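Local structure of single-stranded DNA-binding protein (Thermus aquaticus, 2FXQ) at residues P18-T23 and Q62-G67; L27-L32 and R55-G60; F77-L82 and A101-P106. The protein binds single-stranded DNA and probably recruits partner proteins to it during DNA replication, recombination and repair. All blocks are in the same frame, centred on the assembly; numbering follows the deposited sequence.

The three contacts belong to the first of the two OB-fold repeats in this chain. The centres of contacts 1 and 2 lie about 6 Å apart, those of 2 and 3 about 11 Å, and those of 1 and 3 about 14 Å. Along the chain, both segments of contact 2 fall between 18-23 and 62-67, while contact 3 comes after both. A backbone bond from Arg-21 to Ile-29 joins contacts 1 and 2, and Arg-57 bonds to Ala-101 between contacts 2 and 3. Strands 28-41, 47-59, 97-101 and 75-84 are neighbours in turn in the barrel of the OB fold, helix 61-66 packs against it, and contact 3 extends to the second subunit of the dimer.

Contact 1 of 3, residues P18-T23 and Q62-G67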
ATOM      1  N   PRO A  18      17.145  -7.299 -17.575  1.00 21.91           N
ATOM      2  CA  PRO A  18      18.152  -7.104 -16.524  1.00 25.51           C
ATOM      3  C   PRO A  18      19.326  -8.057 -16.666  1.00 29.26           C
ATOM      4  O   PRO A  18      19.083  -9.295 -16.771  1.00 33.15           O
ATOM      5  CB  PRO A  18      17.397  -7.449 -15.224  1.00 25.26           C
ATOM      6  CG  PRO A  18      15.963  -7.477 -15.550  1.00 24.52           C
ATOM      7  CD  PRO A  18      15.881  -7.833 -17.028  1.00 25.86           C
ATOM      8  N   ASP A  19      20.557  -7.516 -16.662  1.00 24.55           N
ATOM      9  CA  ASP A  19      21.733  -8.411 -16.587  1.00 26.27           C
ATOM     10  C   ASP A  19      22.565  -8.135 -15.321  1.00 25.92           C
ATOM     11  O   ASP A  19      22.865  -6.971 -14.994  1.00 24.28           O
ATOM     12  CB  ASP A  19      22.631  -8.281 -17.804  1.00 28.68           C
ATOM     13  CG  ASP A  19      21.934  -8.743 -19.113  1.00 38.38           C
ATOM     14  OD1 ASP A  19      21.101  -9.685 -19.075  1.00 42.30           O
ATOM     15  OD2 ASP A  19      22.140  -8.194 -20.209  1.00 43.30           O
ATOM     16  N   MET A  20      22.962  -9.216 -14.663  1.00 26.51           N
ATOM     17  CA  MET A  20      23.667  -9.068 -13.384  1.00 29.11           C
ATOM     18  C   MET A  20      25.009  -8.356 -13.617  1.00 29.60           C
ATOM     19  O   MET A  20      25.652  -8.538 -14.680  1.00 28.58           O
ATOM     20  CB  MET A  20      23.792 -10.422 -12.665  1.00 32.88           C
ATOM     21  CG  MET A  20      23.352 -10.377 -11.128  1.00 32.41           C
ATOM     22  SD  MET A  20      23.492 -12.017 -10.402  1.00 55.45           S
ATOM     23  CE  MET A  20      25.130 -12.081 -10.004  1.00 60.15           C
ATOM     24  N   ARG A  21      25.407  -7.499 -12.669  1.00 30.06           N
ATOM     25  CA  ARG A  21      26.753  -6.864 -12.639  1.00 28.80           C
ATOM     26  C   ARG A  21      27.311  -7.108 -11.214  1.00 28.93           C
ATOM     27  O   ARG A  21      26.623  -7.675 -10.352  1.00 21.02           O
ATOM     28  CB  ARG A  21      26.632  -5.358 -12.878  1.00 29.03           C
ATOM     29  CG  ARG A  21      26.204  -4.983 -14.292  1.00 38.27           C
ATOM     30  CD  ARG A  21      26.593  -3.558 -14.706  1.00 53.19           C
ATOM     31  NE  ARG A  21      27.629  -3.526 -15.756  1.00 62.35           N
ATOM     32  CZ  ARG A  21      28.257  -2.422 -16.182  1.00 63.87           C
ATOM     33  NH1 ARG A  21      27.982  -1.233 -15.659  1.00 66.00           N
ATOM     34  NH2 ARG A  21      29.170  -2.506 -17.138  1.00 61.36           N
ATOM     35  N   TYR A  22      28.547  -6.692 -10.960  1.00 29.58           N
ATOM     36  CA  TYR A  22      29.197  -6.991  -9.658  1.00 28.24           C
ATOM     37  C   TYR A  22      29.968  -5.792  -9.183  1.00 29.46           C
ATOM     38  O   TYR A  22      30.602  -5.090  -9.982  1.00 33.53           O
ATOM     39  CB  TYR A  22      30.171  -8.163  -9.786  1.00 26.40           C
ATOM     40  CG  TYR A  22      29.501  -9.400 -10.236  1.00 30.81           C
ATOM     41  CD1 TYR A  22      29.394  -9.707 -11.626  1.00 31.34           C
ATOM     42  CD2 TYR A  22      28.911 -10.255  -9.311  1.00 28.78           C
ATOM     43  CE1 TYR A  22      28.745 -10.857 -12.051  1.00 38.42           C
ATOM     44  CE2 TYR A  22      28.261 -11.412  -9.722  1.00 34.87           C
ATOM     45  CZ  TYR A  22      28.181 -11.708 -11.101  1.00 41.41           C
ATOM     46  OH  TYR A  22      27.537 -12.847 -11.508  1.00 44.25           O
ATOM     47  N   THR A  23      29.948  -5.544  -7.888  1.00 27.36           N
ATOM     48  CA  THR A  23      30.904  -4.590  -7.344  1.00 28.89           C
ATOM     49  C   THR A  23      32.329  -5.170  -7.453  1.00 27.53           C
ATOM     50  O   THR A  23      32.500  -6.369  -7.703  1.00 22.48           O
ATOM     51  CB  THR A  23      30.595  -4.272  -5.885  1.00 33.11           C
ATOM     52  OG1 THR A  23      30.936  -5.402  -5.057  1.00 26.84           O
ATOM     53  CG2 THR A  23      29.105  -4.031  -5.672  1.00 30.67           C
ATOM     54  N   GLN A  62      19.105 -11.301  -3.365  1.00 27.40           N
ATOM     55  CA  GLN A  62      18.013 -11.119  -4.366  1.00 27.56           C
ATOM     56  C   GLN A  62      18.569 -10.969  -5.778  1.00 24.94           C
ATOM     57  O   GLN A  62      17.979 -11.442  -6.719  1.00 22.50           O
ATOM     58  CB  GLN A  62      17.149  -9.909  -4.061  1.00 28.22           C
ATOM     59  CG  GLN A  62      16.112 -10.112  -2.899  1.00 34.44           C
ATOM     60  CD  GLN A  62      14.867 -10.993  -3.277  1.00 46.66           C
ATOM     61  OE1 GLN A  62      14.165 -10.759  -4.279  1.00 33.50           O
ATOM     62  NE2 GLN A  62      14.600 -11.993  -2.444  1.00 49.16           N
ATOM     63  N   ALA A  63      19.706 -10.297  -5.923  1.00 23.56           N
ATOM     64  CA  ALA A  63      20.289 -10.157  -7.271  1.00 24.38           C
ATOM     65  C   ALA A  63      20.736 -11.528  -7.838  1.00 25.42           C
ATOM     66  O   ALA A  63      20.539 -11.810  -9.049  1.00 25.11           O
ATOM     67  CB  ALA A  63      21.463  -9.194  -7.219  1.00 19.74           C
ATOM     68  N   GLU A  64      21.359 -12.362  -6.983  1.00 23.82           N
ATOM     69  CA  GLU A  64      21.811 -13.705  -7.419  1.00 23.92           C
ATOM     70  C   GLU A  64      20.601 -14.602  -7.767  1.00 23.17           C
ATOM     71  O   GLU A  64      20.622 -15.357  -8.747  1.00 24.36           O
ATOM     72  CB  GLU A  64      22.620 -14.410  -6.330  1.00 23.21           C
ATOM     73  CG  GLU A  64      23.920 -13.705  -5.926  1.00 27.27           C
ATOM     74  CD  GLU A  64      25.062 -14.070  -6.855  1.00 36.91           C
ATOM     75  OE1 GLU A  64      26.193 -13.600  -6.619  1.00 35.88           O
ATOM     76  OE2 GLU A  64      24.809 -14.796  -7.841  1.00 32.76           O
ATOM     77  N   MET A  65      19.554 -14.499  -6.959  1.00 24.43           N
ATOM     78  CA  MET A  65      18.324 -15.307  -7.127  1.00 26.99           C
ATOM     79  C   MET A  65      17.688 -15.096  -8.497  1.00 26.41           C
ATOM     80  O   MET A  65      17.276 -16.046  -9.185  1.00 26.98           O
ATOM     81  CB  MET A  65      17.287 -14.888  -6.070  1.00 30.14           C
ATOM     82  CG  MET A  65      16.057 -15.776  -6.064  1.00 35.52           C
ATOM     83  SD  MET A  65      14.897 -15.292  -4.752  1.00 54.53           S
ATOM     84  CE  MET A  65      16.137 -14.715  -3.323  1.00 32.97           C
ATOM     85  N   TRP A  66      17.564 -13.834  -8.878  1.00 20.67           N
ATOM     86  CA  TRP A  66      16.839 -13.486 -10.106  1.00 23.49           C
ATOM     87  C   TRP A  66      17.693 -13.126 -11.305  1.00 24.89           C
ATOM     88  O   TRP A  66      17.146 -12.816 -12.334  1.00 25.80           O
ATOM     89  CB  TRP A  66      15.894 -12.302  -9.857  1.00 21.25           C
ATOM     90  CG  TRP A  66      14.959 -12.572  -8.773  1.00 21.74           C
ATOM     91  CD1 TRP A  66      14.921 -12.012  -7.543  1.00 25.91           C
ATOM     92  CD2 TRP A  66      13.890 -13.508  -8.827  1.00 24.51           C
ATOM     93  NE1 TRP A  66      13.879 -12.551  -6.810  1.00 26.98           N
ATOM     94  CE2 TRP A  66      13.228 -13.467  -7.594  1.00 23.49           C
ATOM     95  CE3 TRP A  66      13.406 -14.359  -9.825  1.00 27.81           C
ATOM     96  CZ2 TRP A  66      12.117 -14.288  -7.307  1.00 32.66           C
ATOM     97  CZ3 TRP A  66      12.284 -15.145  -9.558  1.00 35.81           C
ATOM     98  CH2 TRP A  66      11.673 -15.121  -8.304  1.00 27.64           C
ATOM     99  N   GLY A  67      19.016 -13.141 -11.193  1.00 25.29           N
ATOM    100  CA  GLY A  67      19.826 -12.461 -12.204  1.00 25.71           C
ATOM    101  C   GLY A  67      19.823 -13.101 -13.596  1.00 29.82           C
ATOM    102  O   GLY A  67      20.190 -12.459 -14.592  1.00 30.36           O
TER
HETATM  103  O   HOH W   1      17.238 -11.421 -14.793  1.00 36.83           O
HETATM  104  O   HOH W   2      22.300 -11.847 -15.775  1.00 62.18           O
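Met-20 reaches helix 61-66 with the end of its side chain: SD lies 3.3 Å from Ala-63 O, and CE lies 3.5 Å from Glu-64 OE2. The side chains of Met-20 and Glu-64 cross at about a right angle. Met-20 is extended through CG and then bends at its thioether (chi3 83°), which brings the methyl beside the carboxylate while the sulfur stays beside Ala-63 O. Met-20 SD is 4.1 Å from Gly-67 CA; the lack of a side chain at Gly-67 lets the sulfur come this close. Glu-64 OE1 approaches the edge of the Tyr-22 ring, 4.3 Å from CE2.

Water-mediated links, neither firmly established, supplement the packing. One molecule accepts from Met-20 N at 2.9 Å and donates to Gly-67 O at a doubtfully short distance. Another donates to Trp-66 O at 2.8 Å and weakly to Pro-18 O; more acceptors lie in reach of this water than it has protons, so neither bond is certain.

Further out, Trp-66 NE1 donates to Gln-62 OE1 at 3.1 Å. The oxygen is in the indole plane, but the donor stands 47° out of the amide's carbonyl plane; the same oxygen accepts from Ile-104 N. Met-20 and Ala-63 both pack on Ala-28 of strand 28-41.

With 214 Å² buried and no direct hydrogen bond between the segments, the junction probably rests mainly on thioether packing, with water helping.

Contact 2 of 3, residues L27-L32 and R55-G60; sequences LAILDL and RVRLLG
Ile-29 to Leu-32 pair with Val-56 to Leu-59 as antiparallel strands, whose short axes approach to 4.7 Å with directions 162° apart. Leu-30/Leu-58 and Leu-32/Val-56 are hydrogen-bonded pairs; Ile-29/Leu-59 and Asp-31/Arg-57 are non-hydrogen-bonded. Gly-60 N extends the ladder by donating to Ala-28 O at 2.8 Å.

On the face of Asp-31, Arg-57 grips the carboxylate side-on. Arg-57 NE meets Asp-31 OD1 at 2.7 Å, nearly straight at 174°, and Arg-57 NH2 meets Asp-31 OD2 at 2.9 Å. The oxygens use syn lone pairs and the planes are only 13° apart, so the two hydrogen bonds together restrain the rotation of both groups. Ile-29 CG2 lies over one guanidinium face, 3.7 Å from Arg-57 NE. Arg-55 adds a long salt bridge, without a hydrogen bond: Arg-55 NE is 3.9 Å from Asp-31 OD2, which lies well out of the guanidinium plane, and Arg-55 NH1 bonds to Asn-33. Leu-59 CD2 packs tightly on Ile-29 CG1 at 3.5 Å.

On the other face Leu-30 and Leu-58 run side by side, their CD2 methyls 4.1 Å apart, while Leu-58 CD1 faces Leu-32 CD1.

A mixed face, with the salt bridge beside Ile-29 and Leu-59, backed by a wholly aliphatic one of Leu-30, Leu-32, Val-56 and Leu-58, suits a barrel wall: this is the 28-41/47-59 hairpin of the OB fold, ending at Gly-60, the N-cap of helix 61-66.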
ATOM      1  N   LEU A  27      30.012  -8.341  -4.885  1.00 17.03           N
ATOM      2  CA  LEU A  27      28.570  -8.289  -4.555  1.00 17.40           C
ATOM      3  C   LEU A  27      27.716  -8.149  -5.807  1.00 19.28           C
ATOM      4  O   LEU A  27      27.999  -7.300  -6.637  1.00 19.61           O
ATOM      5  CB  LEU A  27      28.268  -7.129  -3.648  1.00 18.92           C
ATOM      6  CG  LEU A  27      26.857  -7.026  -3.070  1.00 20.80           C
ATOM      7  CD1 LEU A  27      26.624  -8.103  -1.971  1.00 29.68           C
ATOM      8  CD2 LEU A  27      26.753  -5.609  -2.483  1.00 25.33           C
ATOM      9  N   ALA A  28      26.686  -8.986  -5.932  1.00 18.71           N
ATOM     10  CA  ALA A  28      25.835  -8.982  -7.110  1.00 17.78           C
ATOM     11  C   ALA A  28      24.948  -7.760  -7.116  1.00 17.45           C
ATOM     12  O   ALA A  28      24.393  -7.412  -6.085  1.00 18.62           O
ATOM     13  CB  ALA A  28      24.938 -10.248  -7.099  1.00 22.13           C
ATOM     14  N   ILE A  29      24.744  -7.181  -8.297  1.00 17.33           N
ATOM     15  CA  ILE A  29      23.877  -6.006  -8.499  1.00 17.76           C
ATOM     16  C   ILE A  29      22.993  -6.376  -9.677  1.00 21.19           C
ATOM     17  O   ILE A  29      23.523  -6.743 -10.763  1.00 22.20           O
ATOM     18  CB  ILE A  29      24.713  -4.767  -8.876  1.00 19.27           C
ATOM     19  CG1 ILE A  29      25.595  -4.327  -7.753  1.00 23.54           C
ATOM     20  CG2 ILE A  29      23.824  -3.520  -9.098  1.00 23.39           C
ATOM     21  CD1 ILE A  29      26.728  -3.396  -8.276  1.00 35.45           C
ATOM     22  N   LEU A  30      21.673  -6.269  -9.484  1.00 19.69           N
ATOM     23  CA  LEU A  30      20.730  -6.463 -10.586  1.00 20.19           C
ATOM     24  C   LEU A  30      19.846  -5.218 -10.646  1.00 23.00           C
ATOM     25  O   LEU A  30      19.066  -4.975  -9.747  1.00 21.31           O
ATOM     26  CB  LEU A  30      19.876  -7.710 -10.370  1.00 19.78           C
ATOM     27  CG  LEU A  30      19.035  -8.136 -11.622  1.00 19.09           C
ATOM     28  CD1 LEU A  30      19.992  -8.592 -12.773  1.00 19.52           C
ATOM     29  CD2 LEU A  30      18.097  -9.270 -11.259  1.00 21.82           C
ATOM     30  N   ASP A  31      20.068  -4.380 -11.653  1.00 21.47           N
ATOM     31  CA  ASP A  31      19.300  -3.154 -11.801  1.00 23.79           C
ATOM     32  C   ASP A  31      18.144  -3.389 -12.745  1.00 25.34           C
ATOM     33  O   ASP A  31      18.371  -3.852 -13.854  1.00 27.03           O
ATOM     34  CB  ASP A  31      20.187  -2.053 -12.348  1.00 25.14           C
ATOM     35  CG  ASP A  31      21.065  -1.430 -11.296  1.00 31.73           C
ATOM     36  OD1 ASP A  31      20.702  -1.391 -10.102  1.00 28.65           O
ATOM     37  OD2 ASP A  31      22.161  -0.928 -11.575  1.00 31.95           O
ATOM     38  N   LEU A  32      16.910  -3.085 -12.318  1.00 20.54           N
ATOM     39  CA  LEU A  32      15.731  -3.236 -13.177  1.00 21.87           C
ATOM     40  C   LEU A  32      15.243  -1.877 -13.575  1.00 25.46           C
ATOM     41  O   LEU A  32      15.183  -0.975 -12.718  1.00 27.81           O
ATOM     42  CB  LEU A  32      14.589  -3.852 -12.371  1.00 20.18           C
ATOM     43  CG  LEU A  32      14.834  -5.121 -11.539  1.00 29.48           C
ATOM     44  CD1 LEU A  32      13.581  -5.661 -11.001  1.00 30.47           C
ATOM     45  CD2 LEU A  32      15.543  -6.201 -12.307  1.00 27.16           C
ATOM     46  N   ARG A  55      14.081   3.251 -11.596  1.00 22.39           N
ATOM     47  CA  ARG A  55      15.109   2.252 -11.409  1.00 25.90           C
ATOM     48  C   ARG A  55      14.907   1.517 -10.101  1.00 24.25           C
ATOM     49  O   ARG A  55      14.586   2.121  -9.076  1.00 24.30           O
ATOM     50  CB  ARG A  55      16.484   2.892 -11.413  1.00 32.59           C
ATOM     51  CG  ARG A  55      17.601   1.864 -11.108  1.00 45.44           C
ATOM     52  CD  ARG A  55      18.150   1.144 -12.338  1.00 52.41           C
ATOM     53  NE  ARG A  55      19.475   1.665 -12.677  1.00 63.65           N
ATOM     54  CZ  ARG A  55      19.847   2.078 -13.879  1.00 68.23           C
ATOM     55  NH1 ARG A  55      19.006   2.046 -14.901  1.00 66.85           N
ATOM     56  NH2 ARG A  55      21.080   2.530 -14.066  1.00 76.75           N
ATOM     57  N   VAL A  56      15.041   0.206 -10.149  1.00 20.30           N
ATOM     58  CA  VAL A  56      14.956  -0.609  -8.946  1.00 17.23           C
ATOM     59  C   VAL A  56      16.261  -1.402  -8.873  1.00 18.73           C
ATOM     60  O   VAL A  56      16.578  -2.181  -9.807  1.00 23.79           O
ATOM     61  CB  VAL A  56      13.750  -1.566  -8.995  1.00 16.37           C
ATOM     62  CG1 VAL A  56      13.733  -2.550  -7.777  1.00 20.38           C
ATOM     63  CG2 VAL A  56      12.430  -0.737  -8.960  1.00 17.06           C
ATOM     64  N   ARG A  57      16.938  -1.291  -7.743  1.00 15.92           N
ATOM     65  CA  ARG A  57      18.183  -2.041  -7.575  1.00 15.94           C
ATOM     66  C   ARG A  57      18.022  -3.204  -6.588  1.00 18.85           C
ATOM     67  O   ARG A  57      17.594  -2.979  -5.435  1.00 20.64           O
ATOM     68  CB  ARG A  57      19.242  -1.095  -7.019  1.00 17.29           C
ATOM     69  CG  ARG A  57      20.576  -1.799  -6.713  1.00 17.63           C
ATOM     70  CD  ARG A  57      21.714  -0.788  -6.605  1.00 30.32           C
ATOM     71  NE  ARG A  57      22.119  -0.395  -7.966  1.00 25.42           N
ATOM     72  CZ  ARG A  57      23.191   0.353  -8.231  1.00 37.51           C
ATOM     73  NH1 ARG A  57      23.925   0.838  -7.244  1.00 34.46           N
ATOM     74  NH2 ARG A  57      23.526   0.620  -9.470  1.00 33.21           N
ATOM     75  N   LEU A  58      18.401  -4.414  -7.041  1.00 17.66           N
ATOM     76  CA  LEU A  58      18.611  -5.554  -6.144  1.00 14.90           C
ATOM     77  C   LEU A  58      20.048  -5.723  -5.892  1.00 15.36           C
ATOM     78  O   LEU A  58      20.896  -5.678  -6.839  1.00 16.55           O
ATOM     79  CB  LEU A  58      18.085  -6.863  -6.792  1.00 17.83           C
ATOM     80  CG  LEU A  58      16.556  -7.015  -6.988  1.00 21.41           C
ATOM     81  CD1 LEU A  58      15.888  -5.838  -7.707  1.00 26.44           C
ATOM     82  CD2 LEU A  58      16.273  -8.325  -7.754  1.00 22.05           C
ATOM     83  N   LEU A  59      20.360  -5.934  -4.632  1.00 13.99           N
ATOM     84  CA  LEU A  59      21.769  -6.201  -4.271  1.00 20.95           C
ATOM     85  C   LEU A  59      21.927  -7.490  -3.539  1.00 23.10           C
ATOM     86  O   LEU A  59      21.083  -7.802  -2.710  1.00 29.13           O
ATOM     87  CB  LEU A  59      22.236  -5.125  -3.305  1.00 23.77           C
ATOM     88  CG  LEU A  59      22.721  -3.762  -3.760  1.00 29.84           C
ATOM     89  CD1 LEU A  59      23.325  -3.035  -2.516  1.00 32.13           C
ATOM     90  CD2 LEU A  59      23.814  -3.875  -4.807  1.00 37.77           C
ATOM     91  N   GLY A  60      23.044  -8.214  -3.751  1.00 17.07           N
ATOM     92  CA  GLY A  60      23.348  -9.373  -2.931  1.00 20.55           C
ATOM     93  C   GLY A  60      22.394 -10.533  -3.284  1.00 24.94           C
ATOM     94  O   GLY A  60      22.182 -10.842  -4.444  1.00 20.31           O
TER

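Contact 3 of 3, residues F77-L82 and A101-P106; sequences FVEGRL and AEFIDP
Glu-79 O accepts two backbone bonds, from Glu-102 N at 2.7 Å and from Phe-103 N at 3.3 Å, both in its carbonyl plane. Two successive residues facing one define a classic beta bulge, and the register shifts by one residue between Glu-79 and Gly-80. Beyond it the pairing is regular and antiparallel: Glu-79 N donates to Phe-103 O, and Phe-77 and Asp-105 exchange a pair of bonds.

The side chains of Phe-77, Glu-79, Phe-103 and Asp-105 share one face. Phe-103 carries its ring between its own N and carbonyl carbon (chi1 61°), which turns it across to the neighbouring strand. There Phe-103 CZ is 3.6 Å from Glu-79 CD, the carboxylate and ring meeting obliquely, and Phe-103 CE1 is 4.0 Å from Phe-77 CE2. Asp-105 OD1 meets the edge of the Phe-77 ring, 3.8 Å from CD2, with the two planes 7° apart. On the reverse face, Val-78 CG2 packs on Ile-104 CG2 at 4.0 Å and Val-78 CG1 on Ala-101 CB.

At the bulge end, Arg-81 NH1 and Glu-102 OE1 form a salt bridge whose hydrogen bond is weak, bent to 125°; their very short separation makes the exact geometry doubtful. The carboxylate lies at the guanidinium edge; it may also ease the closeness of Arg-81 to Arg-100.

Strand 75-84 is flanked on its other side by strand 5-14, through backbone bonds of Val-78 to Leu-10 and Gly-80 to Val-8. Ala-101 and Ile-104 pack inward on Leu-58 of strand 47-59, Ile-104 also meets Trp-66 of helix 61-66, and the aromatic face adjoins the second subunit, where Gln-7 bonds to Glu-79 OE2 and Leu-5 packs on Phe-77 and Phe-103.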
ATOM      1  N   PHE A  77       6.577  -7.330  -9.334  1.00 15.83           N
ATOM      2  CA  PHE A  77       6.121  -6.715  -8.092  1.00 14.73           C
ATOM      3  C   PHE A  77       7.345  -6.474  -7.203  1.00 15.19           C
ATOM      4  O   PHE A  77       8.216  -7.326  -7.067  1.00 16.15           O
ATOM      5  CB  PHE A  77       5.121  -7.704  -7.392  1.00 13.99           C
ATOM      6  CG  PHE A  77       4.742  -7.294  -5.999  1.00 16.33           C
ATOM      7  CD1 PHE A  77       4.026  -6.171  -5.813  1.00 18.96           C
ATOM      8  CD2 PHE A  77       5.109  -8.047  -4.896  1.00 23.53           C
ATOM      9  CE1 PHE A  77       3.629  -5.749  -4.498  1.00 20.62           C
ATOM     10  CE2 PHE A  77       4.717  -7.673  -3.571  1.00 21.76           C
ATOM     11  CZ  PHE A  77       3.961  -6.532  -3.391  1.00 17.55           C
ATOM     12  N   VAL A  78       7.456  -5.274  -6.631  1.00 15.44           N
ATOM     13  CA  VAL A  78       8.630  -4.890  -5.850  1.00 14.06           C
ATOM     14  C   VAL A  78       8.146  -4.341  -4.519  1.00 17.69           C
ATOM     15  O   VAL A  78       7.178  -3.588  -4.496  1.00 15.64           O
ATOM     16  CB  VAL A  78       9.340  -3.673  -6.590  1.00 16.71           C
ATOM     17  CG1 VAL A  78      10.527  -3.212  -5.783  1.00 16.11           C
ATOM     18  CG2 VAL A  78       9.715  -4.081  -8.014  1.00 24.75           C
ATOM     19  N   GLU A  79       8.789  -4.721  -3.427  1.00 13.26           N
ATOM     20  CA  GLU A  79       8.711  -3.924  -2.212  1.00 16.19           C
ATOM     21  C   GLU A  79      10.108  -3.479  -1.812  1.00 18.57           C
ATOM     22  O   GLU A  79      11.081  -4.238  -1.909  1.00 19.47           O
ATOM     23  CB  GLU A  79       8.082  -4.729  -1.040  1.00 17.25           C
ATOM     24  CG  GLU A  79       6.610  -5.083  -1.299  1.00 18.33           C
ATOM     25  CD  GLU A  79       5.866  -5.597  -0.059  1.00 23.31           C
ATOM     26  OE1 GLU A  79       4.613  -5.828  -0.148  1.00 19.84           O
ATOM     27  OE2 GLU A  79       6.503  -5.652   1.011  1.00 20.36           O
ATOM     28  N   GLY A  80      10.223  -2.235  -1.374  1.00 17.56           N
ATOM     29  CA  GLY A  80      11.554  -1.767  -1.030  1.00 19.92           C
ATOM     30  C   GLY A  80      11.478  -0.440  -0.328  1.00 21.95           C
ATOM     31  O   GLY A  80      10.482  -0.143   0.353  1.00 17.78           O
ATOM     32  N   ARG A  81      12.537   0.332  -0.497  1.00 16.77           N
ATOM     33  CA  ARG A  81      12.663   1.629   0.166  1.00 16.25           C
ATOM     34  C   ARG A  81      13.299   2.602  -0.841  1.00 16.99           C
ATOM     35  O   ARG A  81      14.001   2.195  -1.768  1.00 20.01           O
ATOM     36  CB  ARG A  81      13.457   1.491   1.492  1.00 19.90           C
ATOM     37  CG  ARG A  81      14.907   1.001   1.332  1.00 27.06           C
ATOM     38  CD  ARG A  81      15.623   0.849   2.693  1.00 39.63           C
ATOM     39  NE  ARG A  81      17.067   0.659   2.542  1.00 52.45           N
ATOM     40  CZ  ARG A  81      17.681  -0.508   2.303  1.00 58.60           C
ATOM     41  NH1 ARG A  81      16.980  -1.624   2.155  1.00 58.26           N
ATOM     42  NH2 ARG A  81      19.006  -0.544   2.181  1.00 56.93           N
ATOM     43  N   LEU A  82      13.109   3.899  -0.628  1.00 17.05           N
ATOM     44  CA  LEU A  82      13.772   4.908  -1.431  1.00 22.27           C
ATOM     45  C   LEU A  82      15.163   5.191  -0.955  1.00 25.60           C
ATOM     46  O   LEU A  82      15.411   5.301   0.246  1.00 24.16           O
ATOM     47  CB  LEU A  82      13.002   6.217  -1.415  1.00 24.13           C
ATOM     48  CG  LEU A  82      11.658   6.057  -2.039  1.00 24.95           C
ATOM     49  CD1 LEU A  82      10.950   7.379  -1.789  1.00 30.26           C
ATOM     50  CD2 LEU A  82      11.750   5.797  -3.561  1.00 25.62           C
ATOM     51  N   ALA A 101      15.254  -2.580  -3.675  1.00 17.10           N
ATOM     52  CA  ALA A 101      14.284  -3.625  -3.416  1.00 19.07           C
ATOM     53  C   ALA A 101      14.728  -4.421  -2.190  1.00 22.15           C
ATOM     54  O   ALA A 101      15.903  -4.822  -2.043  1.00 20.54           O
ATOM     55  CB  ALA A 101      14.116  -4.560  -4.612  1.00 17.64           C
ATOM     56  N   GLU A 102      13.730  -4.687  -1.354  1.00 20.11           N
ATOM     57  CA  GLU A 102      13.807  -5.629  -0.250  1.00 22.84           C
ATOM     58  C   GLU A 102      13.613  -7.009  -0.881  1.00 24.54           C
ATOM     59  O   GLU A 102      14.390  -7.954  -0.613  1.00 23.43           O
ATOM     60  CB  GLU A 102      12.736  -5.293   0.814  1.00 22.35           C
ATOM     61  CG  GLU A 102      13.288  -4.663   2.112  1.00 51.45           C
ATOM     62  CD  GLU A 102      13.705  -3.164   2.022  1.00 61.09           C
ATOM     63  OE1 GLU A 102      14.880  -2.888   1.624  1.00 62.41           O
ATOM     64  OE2 GLU A 102      12.885  -2.240   2.369  1.00 49.37           O
ATOM     65  N   PHE A 103      12.647  -7.136  -1.786  1.00 21.11           N
ATOM     66  CA  PHE A 103      12.518  -8.395  -2.574  1.00 23.63           C
ATOM     67  C   PHE A 103      11.673  -8.052  -3.772  1.00 23.24           C
ATOM     68  O   PHE A 103      11.017  -6.989  -3.807  1.00 18.95           O
ATOM     69  CB  PHE A 103      11.794  -9.526  -1.803  1.00 26.00           C
ATOM     70  CG  PHE A 103      10.365  -9.181  -1.410  1.00 25.48           C
ATOM     71  CD1 PHE A 103       9.304  -9.496  -2.249  1.00 28.82           C
ATOM     72  CD2 PHE A 103      10.102  -8.556  -0.209  1.00 28.46           C
ATOM     73  CE1 PHE A 103       8.039  -9.132  -1.932  1.00 24.27           C
ATOM     74  CE2 PHE A 103       8.810  -8.260   0.171  1.00 31.59           C
ATOM     75  CZ  PHE A 103       7.785  -8.518  -0.692  1.00 24.50           C
ATOM     76  N   ILE A 104      11.691  -8.944  -4.754  1.00 20.46           N
ATOM     77  CA  ILE A 104      10.763  -8.829  -5.875  1.00 19.36           C
ATOM     78  C   ILE A 104      10.050 -10.167  -6.076  1.00 21.45           C
ATOM     79  O   ILE A 104      10.521 -11.203  -5.582  1.00 22.17           O
ATOM     80  CB  ILE A 104      11.494  -8.411  -7.208  1.00 20.28           C
ATOM     81  CG1 ILE A 104      12.456  -9.544  -7.684  1.00 21.16           C
ATOM     82  CG2 ILE A 104      12.216  -7.051  -7.035  1.00 25.28           C
ATOM     83  CD1 ILE A 104      12.870  -9.362  -9.089  1.00 18.45           C
ATOM     84  N   ASP A 105       8.926 -10.129  -6.801  1.00 19.99           N
ATOM     85  CA  ASP A 105       8.245 -11.364  -7.245  1.00 20.64           C
ATOM     86  C   ASP A 105       7.855 -11.097  -8.672  1.00 21.58           C
ATOM     87  O   ASP A 105       6.957 -10.291  -8.951  1.00 17.47           O
ATOM     88  CB  ASP A 105       6.979 -11.595  -6.405  1.00 25.54           C
ATOM     89  CG  ASP A 105       7.276 -12.057  -4.989  1.00 35.18           C
ATOM     90  OD1 ASP A 105       6.882 -11.347  -4.034  1.00 36.02           O
ATOM     91  OD2 ASP A 105       7.856 -13.135  -4.730  1.00 37.24           O
ATOM     92  N   PRO A 106       8.562 -11.689  -9.627  1.00 20.11           N
ATOM     93  CA  PRO A 106       8.184 -11.598 -11.020  1.00 17.33           C
ATOM     94  C   PRO A 106       6.802 -12.202 -11.235  1.00 17.75           C
ATOM     95  O   PRO A 106       6.447 -13.177 -10.552  1.00 19.30           O
ATOM     96  CB  PRO A 106       9.270 -12.480 -11.701  1.00 22.19           C
ATOM     97  CG  PRO A 106      10.373 -12.502 -10.755  1.00 23.73           C
ATOM     98  CD  PRO A 106       9.794 -12.498  -9.417  1.00 25.90           C
TER